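Local atomic coordinates of acetylserotonin O-methyltransferase (Homo sapiens, PDB entry 4A6D), a protein that catalyses the last step of melatonin synthesis, transferring a methyl group from S-adenosyl-L-methionine to N-acetylserotonin. Residues V21-F34 / L62-K74. Numbering follows the deposited sequence.
Sequences VSQVLFAACELGVF and LLLDICVSLKLLK
Leu63 is a knob in a hole formed by Val24, Ala27 and Ala28 of helix 21-31 and by Val33 just past Gly32. Its chi1 of -160° turns CG away from the backbone N and lets the two methyls divide the hole: CD1 lies by Val24 O and Ala27 CB, while CD2 meets Leu31 CD1 at 3.9 Å and Val33 CG2 at 4.0 Å. The axes of helix segments 21-31 and 62-69 approach to 10.3 Å, inclined at 118°, and the large Leu63 side chain fills the space over the two alanines.

Further along, the contacts are apolar. Val24 sets CG1 against Ile66 CG2 (3.7 Å) and also touches Cys67 SG, which reaches on to Ala28 CB. Leu70 turns both methyls onto Val21 CG1 from one side, with CD1 at 3.8 Å, and CD1 continues to Val24 CG1. Shortened to an alanine, this leucine loses both methyls, which would probably open a gap beside Val21 and Val24. The side chains of Leu72 and Leu25 cross at about a right angle, meeting CD1 to CD1.

At the Phe34 ring edge, Leu73 CD2 lies near the plane, 3.7 Å from Phe34 CE1. Nearby, Val33 CG1 packs on Leu64 CD2 at 3.8 Å.

No hydrogen bond spans the segments. Gly32 and Lys71, both with positive phi, close their helices in Schellman motifs, and Cys67 O accepts from Leu72 N and Leu73 N. Tyr15 of the second subunit hydrogen-bonds Leu70 O. This is part of the hydrophobic core of the dimerisation domain, whose helices followed by hairpin 73-78/81-86 are consistent with a winged-helix fold.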
# COMPACT_ATOMS: atom_id res chain seq x y z
N VAL A 21 0.87 -3.68 -4.29
CA VAL A 21 1.73 -4.81 -3.97
C VAL A 21 1.28 -5.44 -2.63
O VAL A 21 1.27 -6.67 -2.54
CB VAL A 21 3.21 -4.36 -3.96
CG1 VAL A 21 4.12 -5.41 -3.32
CG2 VAL A 21 3.67 -4.01 -5.36
N SER A 22 0.87 -4.61 -1.64
CA SER A 22 0.36 -5.10 -0.34
C SER A 22 -0.90 -5.90 -0.57
O SER A 22 -0.97 -7.04 -0.13
CB SER A 22 0.09 -3.96 0.64
OG SER A 22 1.30 -3.29 0.98
N GLN A 23 -1.87 -5.33 -1.32
CA GLN A 23 -3.11 -6.01 -1.64
C GLN A 23 -2.97 -7.28 -2.46
O GLN A 23 -3.73 -8.20 -2.25
CB GLN A 23 -4.17 -5.07 -2.19
CG GLN A 23 -4.79 -4.22 -1.10
CD GLN A 23 -5.73 -4.99 -0.19
OE1 GLN A 23 -6.29 -6.04 -0.53
NE2 GLN A 23 -5.97 -4.45 0.98
N VAL A 24 -1.97 -7.36 -3.37
CA VAL A 24 -1.68 -8.58 -4.14
C VAL A 24 -1.31 -9.70 -3.15
O VAL A 24 -1.87 -10.79 -3.24
CB VAL A 24 -0.59 -8.35 -5.22
CG1 VAL A 24 0.09 -9.66 -5.63
CG2 VAL A 24 -1.18 -7.65 -6.42
N LEU A 25 -0.39 -9.40 -2.19
CA LEU A 25 0.05 -10.32 -1.15
C LEU A 25 -1.12 -10.74 -0.26
O LEU A 25 -1.29 -11.93 -0.02
CB LEU A 25 1.16 -9.67 -0.30
CG LEU A 25 1.66 -10.44 0.95
CD1 LEU A 25 2.28 -11.77 0.56
CD2 LEU A 25 2.69 -9.63 1.72
N PHE A 26 -1.94 -9.77 0.20
CA PHE A 26 -3.10 -9.98 1.07
C PHE A 26 -4.16 -10.84 0.39
O PHE A 26 -4.67 -11.77 1.01
CB PHE A 26 -3.72 -8.63 1.52
CG PHE A 26 -2.84 -7.65 2.30
CD1 PHE A 26 -1.71 -8.10 2.98
CD2 PHE A 26 -3.16 -6.30 2.35
CE1 PHE A 26 -0.89 -7.20 3.69
CE2 PHE A 26 -2.36 -5.40 3.08
CZ PHE A 26 -1.23 -5.86 3.74
N ALA A 27 -4.47 -10.55 -0.90
CA ALA A 27 -5.46 -11.27 -1.69
C ALA A 27 -4.99 -12.67 -2.03
O ALA A 27 -5.79 -13.59 -2.02
CB ALA A 27 -5.81 -10.51 -2.96
N ALA A 28 -3.69 -12.84 -2.30
CA ALA A 28 -3.11 -14.15 -2.57
C ALA A 28 -3.26 -15.01 -1.30
O ALA A 28 -3.55 -16.20 -1.42
CB ALA A 28 -1.65 -14.01 -2.95
N CYS A 29 -3.10 -14.39 -0.10
CA CYS A 29 -3.26 -15.04 1.21
C CYS A 29 -4.74 -15.38 1.45
O CYS A 29 -5.05 -16.53 1.75
CB CYS A 29 -2.70 -14.18 2.34
SG CYS A 29 -0.91 -14.33 2.56
N GLU A 30 -5.65 -14.39 1.27
CA GLU A 30 -7.09 -14.56 1.42
C GLU A 30 -7.64 -15.66 0.47
O GLU A 30 -8.51 -16.43 0.87
CB GLU A 30 -7.84 -13.20 1.24
CG GLU A 30 -9.36 -13.33 1.07
CD GLU A 30 -10.31 -12.28 1.62
OE1 GLU A 30 -9.97 -11.63 2.64
OE2 GLU A 30 -11.42 -12.15 1.07
N LEU A 31 -7.11 -15.76 -0.77
CA LEU A 31 -7.57 -16.76 -1.74
C LEU A 31 -7.00 -18.17 -1.52
O LEU A 31 -7.54 -19.14 -2.06
CB LEU A 31 -7.36 -16.29 -3.17
CG LEU A 31 -8.30 -15.20 -3.65
CD1 LEU A 31 -7.64 -14.37 -4.73
CD2 LEU A 31 -9.60 -15.78 -4.16
N GLY A 32 -5.96 -18.27 -0.70
CA GLY A 32 -5.29 -19.53 -0.36
C GLY A 32 -4.41 -20.12 -1.44
O GLY A 32 -4.17 -21.33 -1.43
N VAL A 33 -3.90 -19.27 -2.36
CA VAL A 33 -3.02 -19.63 -3.49
C VAL A 33 -1.85 -20.52 -3.04
O VAL A 33 -1.63 -21.60 -3.61
CB VAL A 33 -2.54 -18.37 -4.26
CG1 VAL A 33 -1.44 -18.71 -5.27
CG2 VAL A 33 -3.70 -17.66 -4.95
N PHE A 34 -1.11 -20.07 -2.02
CA PHE A 34 0.06 -20.74 -1.45
C PHE A 34 -0.25 -22.10 -0.83
O PHE A 34 0.52 -23.03 -1.03
CB PHE A 34 0.82 -19.82 -0.49
CG PHE A 34 1.05 -18.44 -1.08
CD1 PHE A 34 1.88 -18.27 -2.19
CD2 PHE A 34 0.41 -17.32 -0.56
CE1 PHE A 34 2.07 -17.00 -2.75
CE2 PHE A 34 0.62 -16.06 -1.11
CZ PHE A 34 1.44 -15.91 -2.21
N LEU A 62 -3.31 -12.65 -13.54
CA LEU A 62 -2.74 -11.37 -13.14
C LEU A 62 -2.09 -11.51 -11.79
O LEU A 62 -0.92 -11.21 -11.64
CB LEU A 62 -3.81 -10.26 -13.13
CG LEU A 62 -4.23 -9.70 -14.49
CD1 LEU A 62 -5.37 -8.70 -14.34
CD2 LEU A 62 -3.07 -9.02 -15.18
N LEU A 63 -2.82 -12.11 -10.84
CA LEU A 63 -2.37 -12.34 -9.47
C LEU A 63 -1.11 -13.21 -9.41
O LEU A 63 -0.15 -12.83 -8.74
CB LEU A 63 -3.52 -12.95 -8.65
CG LEU A 63 -3.43 -12.84 -7.13
CD1 LEU A 63 -4.01 -11.52 -6.63
CD2 LEU A 63 -4.17 -13.99 -6.47
N LEU A 64 -1.11 -14.37 -10.10
CA LEU A 64 0.03 -15.31 -10.13
C LEU A 64 1.25 -14.65 -10.79
O LEU A 64 2.35 -14.74 -10.25
CB LEU A 64 -0.32 -16.61 -10.88
CG LEU A 64 -1.37 -17.56 -10.26
CD1 LEU A 64 -1.82 -18.58 -11.28
CD2 LEU A 64 -0.82 -18.26 -9.00
N ASP A 65 1.04 -13.98 -11.94
CA ASP A 65 2.12 -13.31 -12.67
C ASP A 65 2.75 -12.20 -11.86
O ASP A 65 3.98 -12.10 -11.84
CB ASP A 65 1.67 -12.84 -14.06
CG ASP A 65 1.45 -13.96 -15.06
OD1 ASP A 65 1.98 -15.08 -14.83
OD2 ASP A 65 0.78 -13.71 -16.10
N ILE A 66 1.95 -11.41 -11.12
CA ILE A 66 2.50 -10.38 -10.24
C ILE A 66 3.33 -11.06 -9.12
O ILE A 66 4.45 -10.62 -8.86
CB ILE A 66 1.42 -9.40 -9.72
CG1 ILE A 66 0.84 -8.59 -10.89
CG2 ILE A 66 1.97 -8.47 -8.62
CD1 ILE A 66 -0.53 -8.11 -10.75
N CYS A 67 2.83 -12.18 -8.55
CA CYS A 67 3.50 -12.95 -7.49
C CYS A 67 4.88 -13.45 -7.95
O CYS A 67 5.83 -13.42 -7.16
CB CYS A 67 2.62 -14.09 -6.98
SG CYS A 67 1.28 -13.56 -5.88
N VAL A 68 4.99 -13.87 -9.23
CA VAL A 68 6.23 -14.33 -9.85
C VAL A 68 7.24 -13.16 -9.92
O VAL A 68 8.36 -13.31 -9.44
CB VAL A 68 6.02 -15.01 -11.22
CG1 VAL A 68 7.34 -15.43 -11.83
CG2 VAL A 68 5.08 -16.21 -11.10
N SER A 69 6.81 -11.99 -10.45
CA SER A 69 7.61 -10.76 -10.53
C SER A 69 8.08 -10.28 -9.13
O SER A 69 9.19 -9.77 -9.00
CB SER A 69 6.83 -9.65 -11.21
OG SER A 69 6.58 -9.97 -12.57
N LEU A 70 7.22 -10.45 -8.11
CA LEU A 70 7.51 -10.08 -6.72
C LEU A 70 8.40 -11.11 -6.02
O LEU A 70 8.83 -10.86 -4.90
CB LEU A 70 6.20 -9.90 -5.89
CG LEU A 70 5.32 -8.68 -6.20
CD1 LEU A 70 4.08 -8.67 -5.32
CD2 LEU A 70 6.08 -7.36 -6.05
N LYS A 71 8.69 -12.25 -6.65
CA LYS A 71 9.52 -13.34 -6.07
C LYS A 71 8.80 -14.10 -4.96
O LYS A 71 9.45 -14.73 -4.11
CB LYS A 71 10.96 -12.92 -5.68
CG LYS A 71 11.84 -12.50 -6.87
CD LYS A 71 12.06 -10.97 -6.95
CE LYS A 71 12.95 -10.40 -5.85
NZ LYS A 71 12.81 -8.91 -5.72
N LEU A 72 7.46 -14.06 -4.97
CA LEU A 72 6.68 -14.82 -4.00
C LEU A 72 6.45 -16.20 -4.63
O LEU A 72 6.35 -17.19 -3.91
CB LEU A 72 5.35 -14.13 -3.63
CG LEU A 72 5.44 -12.72 -3.03
CD1 LEU A 72 4.08 -12.04 -3.02
CD2 LEU A 72 6.08 -12.74 -1.64
N LEU A 73 6.41 -16.27 -5.97
CA LEU A 73 6.27 -17.53 -6.72
C LEU A 73 7.32 -17.70 -7.84
O LEU A 73 7.90 -16.72 -8.32
CB LEU A 73 4.86 -17.69 -7.31
CG LEU A 73 3.66 -17.77 -6.36
CD1 LEU A 73 2.39 -17.88 -7.16
CD2 LEU A 73 3.78 -18.94 -5.38
N LYS A 74 7.55 -18.96 -8.25
CA LYS A 74 8.44 -19.32 -9.34
C LYS A 74 7.57 -19.87 -10.48
O LYS A 74 6.57 -20.54 -10.22
CB LYS A 74 9.46 -20.40 -8.92
CG LYS A 74 10.60 -19.94 -8.00
CD LYS A 74 11.85 -20.83 -8.10
CE LYS A 74 11.71 -22.19 -7.44
NZ LYS A 74 12.99 -22.96 -7.44